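Local coordinates for protein sugar isomerase (Sinorhizobium meliloti, PDB 3QC0) that probably interconverts sugars by isomerisation, binding a zinc ion in a TIM barrel of the xylose isomerase-like family, at residues R52-N57 and A93-D98; D115-M120 and R152-T157; H145-A150 and C206-P211. All coordinates share one frame; numbering follows the deposited sequence. Where two conformers were deposited one is given.

Contact 1: residues R52-N57 and A93-D98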
ATOM      1  N   ARG A  52       3.360  10.401  36.900  1.00 33.65           N
ATOM      2  CA  ARG A  52       3.976  11.415  37.764  1.00 35.52           C
ATOM      3  C   ARG A  52       4.873  12.343  36.939  1.00 34.83           C
ATOM      4  O   ARG A  52       4.782  13.571  37.073  1.00 33.57           O
ATOM      5  CB  ARG A  52       4.771  10.754  38.876  1.00 37.26           C
ATOM      6  CG  ARG A  52       5.337  11.777  39.884  1.00 43.23           C
ATOM      7  CD  ARG A  52       6.480  11.205  40.739  1.00 48.50           C
ATOM      8  NE  ARG A  52       7.710  10.961  39.978  1.00 50.31           N
ATOM      9  CZ  ARG A  52       8.530  11.904  39.504  1.00 53.13           C
ATOM     10  NH1 ARG A  52       8.278  13.198  39.699  1.00 55.69           N
ATOM     11  NH2 ARG A  52       9.611  11.551  38.820  1.00 52.93           N
ATOM     12  N   ILE A  53       5.708  11.753  36.068  1.00 32.99           N
ATOM     13  CA  ILE A  53       6.578  12.519  35.165  1.00 33.10           C
ATOM     14  C   ILE A  53       5.747  13.394  34.243  1.00 32.83           C
ATOM     15  O   ILE A  53       6.028  14.569  34.048  1.00 31.10           O
ATOM     16  CB  ILE A  53       7.483  11.598  34.327  1.00 32.33           C
ATOM     17  CG1 ILE A  53       8.494  10.888  35.228  1.00 33.10           C
ATOM     18  CG2 ILE A  53       8.170  12.379  33.178  1.00 31.47           C
ATOM     19  CD1 ILE A  53       9.277   9.765  34.575  1.00 32.44           C
ATOM     20  N   VAL A  54       4.701  12.811  33.649  1.00 32.21           N
ATOM     21  CA  VAL A  54       3.812  13.614  32.828  1.00 32.28           C
ATOM     22  C   VAL A  54       3.234  14.834  33.558  1.00 33.75           C
ATOM     23  O   VAL A  54       3.277  15.953  33.044  1.00 31.82           O
ATOM     24  CB  VAL A  54       2.659  12.729  32.244  1.00 31.81           C
ATOM     25  CG1 VAL A  54       1.556  13.591  31.657  1.00 30.92           C
ATOM     26  CG2 VAL A  54       3.269  11.734  31.240  1.00 29.43           C
ATOM     27  N   ARG A  55       2.696  14.614  34.758  1.00 35.45           N
ATOM     28  CA  ARG A  55       2.041  15.698  35.483  1.00 37.56           C
ATOM     29  C   ARG A  55       3.082  16.710  36.016  1.00 37.76           C
ATOM     30  O   ARG A  55       2.837  17.887  35.954  1.00 36.65           O
ATOM     31  CB  ARG A  55       1.132  15.166  36.610  1.00 38.52           C
ATOM     32  CG  ARG A  55      -0.176  14.503  36.062  1.00 41.11           C
ATOM     33  CD  ARG A  55      -1.105  14.023  37.173  1.00 45.94           C
ATOM     34  NE  ARG A  55      -0.429  13.069  38.049  1.00 49.29           N
ATOM     35  CZ  ARG A  55      -0.370  11.745  37.870  1.00 51.46           C
ATOM     36  NH1 ARG A  55      -0.958  11.147  36.828  1.00 50.22           N
ATOM     37  NH2 ARG A  55       0.307  11.010  38.752  1.00 53.46           N
ATOM     38  N   ALA A  56       4.246  16.227  36.439  1.00 37.95           N
ATOM     39  CA  ALA A  56       5.311  17.117  36.988  1.00 39.72           C
ATOM     40  C   ALA A  56       5.861  18.077  35.945  1.00 40.54           C
ATOM     41  O   ALA A  56       6.189  19.227  36.233  1.00 39.89           O
ATOM     42  CB  ALA A  56       6.443  16.285  37.583  1.00 40.00           C
ATOM     43  N   ASN A  57       5.952  17.603  34.701  1.00 38.90           N
ATOM     44  CA  ASN A  57       6.506  18.394  33.624  1.00 40.25           C
ATOM     45  C   ASN A  57       5.442  19.012  32.724  1.00 39.19           C
ATOM     46  O   ASN A  57       5.767  19.678  31.758  1.00 38.35           O
ATOM     47  CB  ASN A  57       7.471  17.526  32.828  1.00 39.88           C
ATOM     48  CG  ASN A  57       8.669  17.117  33.650  1.00 39.65           C
ATOM     49  OD1 ASN A  57       9.607  17.898  33.814  1.00 38.98           O
ATOM     50  ND2 ASN A  57       8.646  15.910  34.184  1.00 36.43           N
ATOM     51  N   ALA A  93      -5.980   7.123  29.983  1.00 18.52           N
ATOM     52  CA  ALA A  93      -6.683   8.028  30.927  1.00 19.73           C
ATOM     53  C   ALA A  93      -5.736   8.469  32.033  1.00 20.95           C
ATOM     54  O   ALA A  93      -5.672   9.657  32.331  1.00 22.54           O
ATOM     55  CB  ALA A  93      -7.897   7.336  31.488  1.00 18.93           C
ATOM     56  N   GLU A  94      -4.978   7.535  32.589  1.00 21.55           N
ATOM     57  CA  GLU A  94      -4.019   7.855  33.667  0.54 22.64           C
ATOM     58  C   GLU A  94      -2.987   8.877  33.208  1.00 23.43           C
ATOM     59  O   GLU A  94      -2.575   9.777  33.960  1.00 24.39           O
ATOM     60  CB  GLU A  94      -3.303   6.600  34.139  0.54 23.55           C
ATOM     61  CG  GLU A  94      -2.181   6.851  35.165  0.54 25.63           C
ATOM     62  CD  GLU A  94      -2.689   7.521  36.450  0.54 28.66           C
ATOM     63  OE1 GLU A  94      -3.810   7.221  36.885  0.54 28.25           O
ATOM     64  OE2 GLU A  94      -1.951   8.351  37.008  0.54 30.53           O
ATOM     65  N   LEU A  95      -2.532   8.741  31.959  1.00 21.77           N
ATOM     66  CA  LEU A  95      -1.521   9.616  31.406  1.00 22.58           C
ATOM     67  C   LEU A  95      -2.071  10.914  30.782  1.00 22.64           C
ATOM     68  O   LEU A  95      -1.303  11.729  30.267  1.00 24.82           O
ATOM     69  CB  LEU A  95      -0.669   8.852  30.401  1.00 22.54           C
ATOM     70  CG  LEU A  95       0.015   7.586  30.914  1.00 22.89           C
ATOM     71  CD1 LEU A  95       0.689   6.830  29.751  1.00 24.99           C
ATOM     72  CD2 LEU A  95       1.017   7.949  32.046  1.00 25.41           C
ATOM     73  N   GLY A  96      -3.393  11.086  30.778  1.00 22.05           N
ATOM     74  CA  GLY A  96      -4.029  12.233  30.151  1.00 22.02           C
ATOM     75  C   GLY A  96      -3.843  12.317  28.645  1.00 21.81           C
ATOM     76  O   GLY A  96      -3.839  13.404  28.086  1.00 23.13           O
ATOM     77  N   ALA A  97      -3.701  11.160  28.010  1.00 20.51           N
ATOM     78  CA  ALA A  97      -3.476  11.137  26.556  1.00 19.80           C
ATOM     79  C   ALA A  97      -4.638  11.759  25.747  1.00 19.53           C
ATOM     80  O   ALA A  97      -5.817  11.536  26.038  1.00 20.03           O
ATOM     81  CB  ALA A  97      -3.211   9.704  26.057  1.00 19.69           C
ATOM     82  N   ASP A  98      -4.291  12.519  24.711  1.00 19.29           N
ATOM     83  CA  ASP A  98      -5.291  13.139  23.861  1.00 18.93           C
ATOM     84  C   ASP A  98      -6.099  12.101  23.058  1.00 18.24           C
ATOM     85  O   ASP A  98      -7.223  12.372  22.641  1.00 18.76           O
ATOM     86  CB  ASP A  98      -4.630  14.109  22.888  1.00 19.89           C
ATOM     87  CG  ASP A  98      -4.118  15.372  23.572  1.00 21.30           C
ATOM     88  OD1 ASP A  98      -4.407  15.571  24.772  1.00 23.56           O
ATOM     89  OD2 ASP A  98      -3.447  16.182  22.895  1.00 25.63           O
TER
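Arg55 NH1 donates to Glu94 OE2 at 3.0 Å, a salt bridge with a fairly bent N-H...O angle of 143°. The oxygen is met from above the carboxylate plane, and it lies somewhat out of the guanidinium plane as well. The two side chains cross nearly at right angles, and their flat ends stand 88° apart, so this is a single-atom grip and not a two-pronged pairing of the groups. Arg55 leaves its helix extended and then bends at chi3 (-58°), which swings NH1 across to the acid. The same nitrogen passes 3.6 Å from Glu94 O, which lies in the guanidinium plane at its edge. Glu94 was modelled in two conformers, and whether the other keeps the bridge is doubtful.

Next to this salt bridge Val54 supplies the rest: its CG1 methyl lies against Leu95 O at 3.7 Å, while Val54 CG2 faces Leu95 CD2 more loosely at 4.5 Å. The chain can turn away just past Leu95 because Gly96, with positive phi, closes helix 75-94 in a Schellman motif; Gly96 N bonds back to Ala93 O at 3.1 Å. On the partner helix, Ile53 O accepts from Asn57 ND2 (2.9 Å) and, from the other face of the carbonyl, from Asn57 N (3.1 Å), which ties the Asn57 side chain back to the backbone four residues earlier.

Both helices flank strand 60-68, whose Leu61 receives Val54 and Leu95 alike; Leu95 also packs on Leu47 and Ala50 of helix 47-57 and on Val42 of helix 39-45. Here the C-terminal ends of two consecutive outer helices of the barrel meet beside the beginning of the strand that joins them.

Contact 2: residues D115-M120 and R152-T157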
ATOM      1  N   ASP A 115     -12.932  -9.130   4.507  1.00 15.34           N
ATOM      2  CA  ASP A 115     -14.125  -8.408   4.906  1.00 15.30           C
ATOM      3  C   ASP A 115     -14.573  -8.769   6.326  1.00 15.74           C
ATOM      4  O   ASP A 115     -15.007  -7.885   7.097  1.00 15.76           O
ATOM      5  CB  ASP A 115     -15.292  -8.640   3.931  1.00 17.53           C
ATOM      6  CG  ASP A 115     -15.070  -8.056   2.552  1.00 20.29           C
ATOM      7  OD1 ASP A 115     -14.075  -7.366   2.297  1.00 21.83           O
ATOM      8  OD2 ASP A 115     -15.985  -8.308   1.693  1.00 23.75           O
ATOM      9  N   ALA A 116     -14.496 -10.045   6.689  1.00 15.13           N
ATOM     10  CA  ALA A 116     -14.848 -10.477   8.032  1.00 16.10           C
ATOM     11  C   ALA A 116     -13.898  -9.891   9.043  1.00 15.19           C
ATOM     12  O   ALA A 116     -14.326  -9.487  10.155  1.00 14.94           O
ATOM     13  CB  ALA A 116     -14.859 -12.023   8.140  1.00 16.49           C
ATOM     14  N   ALA A 117     -12.608  -9.871   8.727  1.00 14.60           N
ATOM     15  CA  ALA A 117     -11.626  -9.246   9.645  1.00 13.15           C
ATOM     16  C   ALA A 117     -12.033  -7.793   9.904  1.00 13.27           C
ATOM     17  O   ALA A 117     -11.975  -7.286  11.006  1.00 12.85           O
ATOM     18  CB  ALA A 117     -10.206  -9.331   9.065  1.00 13.77           C
ATOM     19  N   ARG A 118     -12.418  -7.093   8.862  1.00 12.51           N
ATOM     20  CA  ARG A 118     -12.815  -5.699   9.000  1.00 13.32           C
ATOM     21  C   ARG A 118     -14.090  -5.554   9.827  1.00 13.36           C
ATOM     22  O   ARG A 118     -14.171  -4.635  10.646  1.00 14.45           O
ATOM     23  CB  ARG A 118     -12.937  -5.072   7.612  1.00 13.56           C
ATOM     24  CG  ARG A 118     -11.552  -4.868   7.011  1.00 14.44           C
ATOM     25  CD  ARG A 118     -11.550  -4.626   5.511  1.00 13.80           C
ATOM     26  NE  ARG A 118     -10.210  -4.240   5.127  1.00 12.68           N
ATOM     27  CZ  ARG A 118      -9.675  -4.341   3.921  1.00 13.67           C
ATOM     28  NH1 ARG A 118     -10.422  -4.694   2.901  1.00 13.95           N
ATOM     29  NH2 ARG A 118      -8.411  -4.000   3.733  1.00 13.26           N
ATOM     30  N   ARG A 119     -15.050  -6.470   9.644  1.00 13.51           N
ATOM     31  CA  ARG A 119     -16.230  -6.469  10.520  1.00 14.74           C
ATOM     32  C   ARG A 119     -15.819  -6.660  11.987  1.00 14.41           C
ATOM     33  O   ARG A 119     -16.392  -6.037  12.893  1.00 14.20           O
ATOM     34  CB  ARG A 119     -17.243  -7.532  10.130  1.00 16.33           C
ATOM     35  CG  ARG A 119     -17.940  -7.225   8.826  1.00 20.43           C
ATOM     36  CD  ARG A 119     -19.140  -8.130   8.584  1.00 25.56           C
ATOM     37  NE  ARG A 119     -18.787  -9.550   8.516  1.00 26.42           N
ATOM     38  CZ  ARG A 119     -18.438 -10.196   7.399  1.00 29.17           C
ATOM     39  NH1 ARG A 119     -18.346  -9.567   6.244  1.00 27.92           N
ATOM     40  NH2 ARG A 119     -18.168 -11.490   7.458  1.00 32.32           N
HETATM   41  N   MSE A 120     -14.861  -7.527  12.249  1.00 14.41           N
HETATM   42  CA  MSE A 120     -14.363  -7.749  13.644  1.00 14.28           C
HETATM   43  C   MSE A 120     -13.734  -6.511  14.205  1.00 12.72           C
HETATM   44  O   MSE A 120     -13.861  -6.244  15.389  1.00 12.30           O
HETATM   45  CB  MSE A 120     -13.373  -8.888  13.697  1.00 14.09           C
HETATM   46  CG  MSE A 120     -13.919 -10.253  13.334  1.00 14.86           C
HETATM   47 SE   MSE A 120     -12.557 -11.584  13.207  0.75 14.37          SE
HETATM   48  CE  MSE A 120     -13.628 -13.087  12.680  1.00 21.60           C
ATOM     49  N   ARG A 152      -0.975  -6.741  10.176  1.00 13.34           N
ATOM     50  CA  ARG A 152      -0.896  -5.704  11.221  0.61 12.88           C
ATOM     51  C   ARG A 152      -2.161  -4.866  11.349  1.00 13.39           C
ATOM     52  O   ARG A 152      -2.582  -4.596  12.464  1.00 12.97           O
ATOM     53  CB  ARG A 152       0.309  -4.778  11.045  0.61 12.95           C
ATOM     54  CG  ARG A 152       1.684  -5.483  10.922  0.61 13.19           C
ATOM     55  CD  ARG A 152       2.786  -4.547  10.533  0.61 13.16           C
ATOM     56  NE  ARG A 152       4.005  -5.264  10.083  0.61 16.11           N
ATOM     57  CZ  ARG A 152       4.951  -5.681  10.909  0.61 19.08           C
ATOM     58  NH1 ARG A 152       4.865  -5.401  12.218  0.61 16.38           N
ATOM     59  NH2 ARG A 152       6.017  -6.328  10.435  0.61 21.78           N
ATOM     60  N   ALA A 153      -2.764  -4.437  10.250  1.00 13.16           N
ATOM     61  CA  ALA A 153      -3.965  -3.583  10.307  1.00 12.19           C
ATOM     62  C   ALA A 153      -4.692  -3.629   9.021  1.00 12.79           C
ATOM     63  O   ALA A 153      -4.130  -3.209   8.014  1.00 12.05           O
ATOM     64  CB  ALA A 153      -3.626  -2.095  10.646  1.00 14.94           C
ATOM     65  N   CYS A 154      -5.942  -4.081   9.083  1.00 12.21           N
ATOM     66  CA  CYS A 154      -6.784  -4.150   7.898  1.00 11.97           C
ATOM     67  C   CYS A 154      -7.723  -2.939   7.752  1.00 12.36           C
ATOM     68  O   CYS A 154      -8.630  -2.981   6.952  1.00 13.05           O
ATOM     69  CB  CYS A 154      -7.557  -5.464   7.902  1.00 13.27           C
ATOM     70  SG  CYS A 154      -8.770  -5.607   9.278  1.00 15.00           S
ATOM     71  N   VAL A 155      -7.403  -1.842   8.418  1.00 12.51           N
ATOM     72  CA  VAL A 155      -8.008  -0.521   8.117  1.00 11.73           C
ATOM     73  C   VAL A 155      -6.880   0.211   7.394  1.00 11.65           C
ATOM     74  O   VAL A 155      -5.835   0.489   7.976  1.00 11.70           O
ATOM     75  CB  VAL A 155      -8.470   0.259   9.332  1.00 11.27           C
ATOM     76  CG1 VAL A 155      -8.974   1.681   8.895  1.00 12.24           C
ATOM     77  CG2 VAL A 155      -9.565  -0.531  10.090  1.00 13.59           C
ATOM     78  N   ASN A 156      -7.074   0.387   6.075  1.00 11.93           N
ATOM     79  CA  ASN A 156      -6.003   0.782   5.175  1.00 11.25           C
ATOM     80  C   ASN A 156      -6.184   2.041   4.360  1.00 11.65           C
ATOM     81  O   ASN A 156      -5.289   2.382   3.578  1.00 11.94           O
ATOM     82  CB  ASN A 156      -5.714  -0.385   4.236  1.00 11.45           C
ATOM     83  CG  ASN A 156      -5.309  -1.614   5.003  1.00 11.06           C
ATOM     84  OD1 ASN A 156      -6.058  -2.591   5.071  1.00 11.91           O
ATOM     85  ND2 ASN A 156      -4.141  -1.540   5.670  1.00 11.38           N
ATOM     86  N   THR A 157      -7.331   2.722   4.487  1.00 11.23           N
ATOM     87  CA  THR A 157      -7.516   4.024   3.836  1.00 11.78           C
ATOM     88  C   THR A 157      -8.199   4.969   4.820  1.00 12.06           C
ATOM     89  O   THR A 157      -8.973   4.538   5.702  1.00 12.41           O
ATOM     90  CB  THR A 157      -8.333   3.950   2.536  1.00 12.13           C
ATOM     91  OG1 THR A 157      -9.716   3.720   2.849  1.00 12.47           O
ATOM     92  CG2 THR A 157      -7.701   2.900   1.538  1.00 13.56           C
TER
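The guanidinium of Arg118 meets Cys154 O and Asn156 OD1 at its edge, both close to its plane, not over its faces. NE points almost straight at Cys154 O (2.7 Å, 171°), in the plane of that carbonyl. NH2 reaches Asn156 OD1 at 3.1 Å, on a lone pair of the amide oxygen, and adds only a weak bond to Cys154 O. Since the Asn156 amide is turned 70° from the guanidinium, the two groups cross instead of lying flat together. Asn156 is steadied from its other end, where ND2 donates to Ala153 O at 2.9 Å.

The aliphatic part of Arg118 is used too. Cys154 carries SG between its backbone N and carbonyl carbon (chi1 66°), which sets the sulfur against Arg118 CG at 3.7 Å and Ala117 CB at 4.0 Å. Arg118 NH2 further donates to Trp183 O of the second subunit, so one buried arginine joins helix, loop and dimer interface. A methionine in its place is likely to leave Cys154 O without its nearly straight NE donor, Asn156 OD1 without its NH2 partner, and the Trp183 carbonyl of the second subunit without its mate.

Gln160 reinforces the loop, binding Cys154 O through NE2 and Asn156 N through OE1, while its own backbone N is bonded by OG1 of Thr157, the N-cap of helix 158-168. Residues 152-157 end the loop that leads from strand 139-141 into helix 158-168, and lie against the early turns of helix 114-135.

Contact 3: residues H145-A150 and C206-P211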
ATOM      1  N   HIS A 145      -0.713   1.828   6.254  1.00 11.79           N
ATOM      2  CA  HIS A 145      -0.324   1.621   4.890  1.00 11.21           C
ATOM      3  C   HIS A 145      -0.865   0.270   4.425  1.00 11.91           C
ATOM      4  O   HIS A 145      -0.762  -0.719   5.142  1.00 12.00           O
ATOM      5  CB  HIS A 145       1.187   1.608   4.744  1.00 11.41           C
ATOM      6  CG  HIS A 145       1.632   1.834   3.350  1.00 11.46           C
ATOM      7  ND1 HIS A 145       1.576   0.844   2.383  1.00 12.58           N
ATOM      8  CD2 HIS A 145       2.153   2.938   2.756  1.00 11.52           C
ATOM      9  CE1 HIS A 145       2.066   1.344   1.245  1.00 14.28           C
ATOM     10  NE2 HIS A 145       2.367   2.623   1.429  1.00 12.06           N
ATOM     11  N   PRO A 146      -1.353   0.220   3.182  1.00 11.73           N
ATOM     12  CA  PRO A 146      -1.842  -1.043   2.652  1.00 12.52           C
ATOM     13  C   PRO A 146      -0.888  -2.233   2.740  1.00 12.37           C
ATOM     14  O   PRO A 146      -1.353  -3.365   2.782  1.00 13.18           O
ATOM     15  CB  PRO A 146      -2.180  -0.699   1.185  1.00 13.04           C
ATOM     16  CG  PRO A 146      -2.703   0.725   1.306  1.00 12.55           C
ATOM     17  CD  PRO A 146      -1.828   1.371   2.394  1.00 11.92           C
HETATM   18  N   MSE A 147       0.426  -2.006   2.771  1.00 11.87           N
HETATM   19  CA  MSE A 147       1.361  -3.115   2.897  1.00 12.74           C
HETATM   20  C   MSE A 147       1.240  -3.866   4.206  1.00 13.13           C
HETATM   21  O   MSE A 147       1.724  -4.994   4.292  1.00 13.68           O
HETATM   22  CB  MSE A 147       2.822  -2.700   2.659  1.00 14.60           C
HETATM   23  CG  MSE A 147       3.366  -1.785   3.653  1.00 14.60           C
HETATM   24 SE   MSE A 147       5.180  -1.180   2.946  0.75 14.07          SE
HETATM   25  CE  MSE A 147       5.249   0.368   4.047  1.00 17.52           C
ATOM     26  N   TYR A 148       0.558  -3.247   5.199  1.00 12.34           N
ATOM     27  CA  TYR A 148       0.328  -3.862   6.492  1.00 12.44           C
ATOM     28  C   TYR A 148      -0.999  -4.611   6.622  1.00 12.40           C
ATOM     29  O   TYR A 148      -1.336  -5.132   7.701  1.00 12.27           O
ATOM     30  CB  TYR A 148       0.376  -2.765   7.573  1.00 12.13           C
ATOM     31  CG  TYR A 148       1.703  -1.997   7.571  1.00 13.81           C
ATOM     32  CD1 TYR A 148       2.928  -2.663   7.617  1.00 13.72           C
ATOM     33  CD2 TYR A 148       1.739  -0.622   7.532  1.00 12.34           C
ATOM     34  CE1 TYR A 148       4.136  -1.965   7.609  1.00 14.78           C
ATOM     35  CE2 TYR A 148       2.927   0.079   7.538  1.00 13.76           C
ATOM     36  CZ  TYR A 148       4.137  -0.584   7.540  1.00 14.94           C
ATOM     37  OH  TYR A 148       5.326   0.157   7.584  1.00 15.07           O
ATOM     38  N   ALA A 149      -1.793  -4.655   5.549  1.00 12.13           N
ATOM     39  CA  ALA A 149      -3.164  -5.151   5.601  1.00 11.73           C
ATOM     40  C   ALA A 149      -3.313  -6.549   6.152  1.00 11.87           C
ATOM     41  O   ALA A 149      -4.291  -6.848   6.821  1.00 14.39           O
ATOM     42  CB  ALA A 149      -3.860  -5.035   4.207  1.00 12.17           C
ATOM     43  N   ALA A 150      -2.412  -7.458   5.758  1.00 12.64           N
ATOM     44  CA  ALA A 150      -2.615  -8.871   6.078  1.00 13.29           C
ATOM     45  C   ALA A 150      -2.322  -9.217   7.516  1.00 13.07           C
ATOM     46  O   ALA A 150      -2.934 -10.120   8.052  1.00 14.47           O
ATOM     47  CB  ALA A 150      -1.766  -9.785   5.161  1.00 14.08           C
ATOM     48  N   CYS A 206       6.778  12.157   9.343  1.00 15.35           N
ATOM     49  CA  CYS A 206       7.950  11.347   8.980  1.00 16.71           C
ATOM     50  C   CYS A 206       7.994  11.485   7.450  1.00 16.77           C
ATOM     51  O   CYS A 206       7.373  12.389   6.904  1.00 18.00           O
ATOM     52  CB  CYS A 206       7.838   9.889   9.433  1.00 15.52           C
ATOM     53  SG  CYS A 206       6.407   9.053   8.762  1.00 17.97           S
ATOM     54  N   ASP A 207       8.754  10.632   6.788  1.00 16.53           N
ATOM     55  CA  ASP A 207       8.822  10.715   5.350  1.00 16.19           C
ATOM     56  C   ASP A 207       8.925   9.341   4.702  1.00 15.05           C
ATOM     57  O   ASP A 207       9.288   8.354   5.365  1.00 15.64           O
ATOM     58  CB  ASP A 207      10.011  11.604   4.904  1.00 16.19           C
ATOM     59  CG  ASP A 207       9.665  12.518   3.719  1.00 16.91           C
ATOM     60  OD1 ASP A 207       8.765  12.149   2.895  1.00 16.71           O
ATOM     61  OD2 ASP A 207      10.312  13.600   3.574  1.00 18.47           O
ATOM     62  N   TRP A 208       8.578   9.313   3.418  1.00 15.63           N
ATOM     63  CA  TRP A 208       8.670   8.132   2.581  1.00 15.02           C
ATOM     64  C   TRP A 208       9.910   8.226   1.715  1.00 15.01           C
ATOM     65  O   TRP A 208      10.001   9.100   0.861  1.00 16.50           O
ATOM     66  CB  TRP A 208       7.391   7.986   1.716  1.00 14.29           C
ATOM     67  CG  TRP A 208       7.426   6.702   0.920  1.00 14.49           C
ATOM     68  CD1 TRP A 208       8.051   6.500  -0.293  1.00 14.98           C
ATOM     69  CD2 TRP A 208       6.873   5.433   1.285  1.00 14.15           C
ATOM     70  NE1 TRP A 208       7.871   5.209  -0.703  1.00 14.34           N
ATOM     71  CE2 TRP A 208       7.161   4.530   0.250  1.00 13.70           C
ATOM     72  CE3 TRP A 208       6.109   4.993   2.334  1.00 12.98           C
ATOM     73  CZ2 TRP A 208       6.759   3.210   0.294  1.00 14.19           C
ATOM     74  CZ3 TRP A 208       5.727   3.685   2.395  1.00 14.09           C
ATOM     75  CH2 TRP A 208       6.022   2.808   1.363  1.00 14.21           C
ATOM     76  N   LEU A 209      10.875   7.351   1.983  1.00 16.05           N
ATOM     77  CA  LEU A 209      12.167   7.401   1.290  1.00 16.86           C
ATOM     78  C   LEU A 209      12.114   6.744  -0.078  1.00 17.54           C
ATOM     79  O   LEU A 209      11.365   5.803  -0.288  1.00 17.40           O
ATOM     80  CB  LEU A 209      13.245   6.748   2.160  1.00 17.87           C
ATOM     81  CG  LEU A 209      13.488   7.376   3.540  1.00 18.65           C
ATOM     82  CD1 LEU A 209      14.524   6.492   4.273  1.00 19.72           C
ATOM     83  CD2 LEU A 209      13.877   8.863   3.388  1.00 18.57           C
ATOM     84  N   VAL A 210      12.979   7.231  -0.969  1.00 17.81           N
ATOM     85  CA  VAL A 210      13.197   6.589  -2.265  1.00 18.00           C
ATOM     86  C   VAL A 210      14.695   6.222  -2.377  1.00 19.65           C
ATOM     87  O   VAL A 210      15.536   7.110  -2.496  1.00 20.73           O
ATOM     88  CB  VAL A 210      12.751   7.484  -3.458  1.00 18.43           C
ATOM     89  CG1 VAL A 210      13.154   6.837  -4.814  1.00 18.40           C
ATOM     90  CG2 VAL A 210      11.224   7.756  -3.382  1.00 19.56           C
ATOM     91  N   PRO A 211      15.015   4.924  -2.356  1.00 21.33           N
ATOM     92  CA  PRO A 211      14.141   3.778  -2.144  1.00 21.38           C
ATOM     93  C   PRO A 211      13.792   3.617  -0.671  1.00 21.19           C
ATOM     94  O   PRO A 211      14.492   4.147   0.206  1.00 21.64           O
ATOM     95  CB  PRO A 211      15.013   2.602  -2.573  1.00 23.29           C
ATOM     96  CG  PRO A 211      16.392   3.059  -2.163  1.00 23.83           C
ATOM     97  CD  PRO A 211      16.427   4.497  -2.545  1.00 22.51           C
TER
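Trp208 brings CZ3 and CH2 of its six-membered ring up to two side chains of the other loop, His145 and Met147. His145 NE2 comes to 3.7 Å from Trp208 CZ3. The two ring planes are only 14° apart but slid, with centroids 5.1 Å apart, until they barely overlap. Met147 and Trp208 approach each other from opposite directions, and Met147 CE touches Trp208 CH2 at 3.7 Å, near the indole plane. That same methyl lies 3.9 Å above one face of the His145 ring, toward its rim, so the three groups touch pairwise. Trp208 can reach so far because its CG lies anti to the backbone N (chi1 -176°).

Both loops belong to the C-terminal side of the TIM barrel: one follows strand 139-141, the other strand 200-205, and the zinc ligands Glu142 and His204 lie shortly before the two segments in the chain. The His145 side chain stands about 10 Å from the zinc ion, consistent with a place near the metal pocket.

In the second shell, His145 ND1 accepts from Met147 N in the plane of the imidazole (3.1 Å, 174°), which locks the rotation of the ring. Tyr148 N bonds to His145 O at 2.9 Å across the 3-10 turn 146-148, and Met147 CG sits over the centre of the Tyr148 ring. On the other loop, Trp208 N donates to Asp207 OD1 at 2.9 Å. Farther out, Tyr179 and Trp182 meet the indole, Trp183 of the same chain meets the imidazole, and Ala150 of the second subunit packs on Trp208.

How the contacts relate
From the N terminus, contact 1 comes first, closing the loop from helix 47-57 to the end of helix 75-94 before the others begin. Contact 2 then opens on helix 114-135. Before it closes at 152-157, contact 3 has opened at 145-150, to close only at 206-211; the two therefore cross. They also touch, Ala153 N lying 3.0 Å from Tyr148 O in a probable hydrogen bond, and both meet the second subunit. Contact 1 lies across the chain's centre from them, about 31 Å centre to centre. Contact 1 joins outer helices; at the zinc-bearing end contact 2 ties helix 114-135 to the loop after strand 139-141, which contact 3 ties to that after strand 200-205.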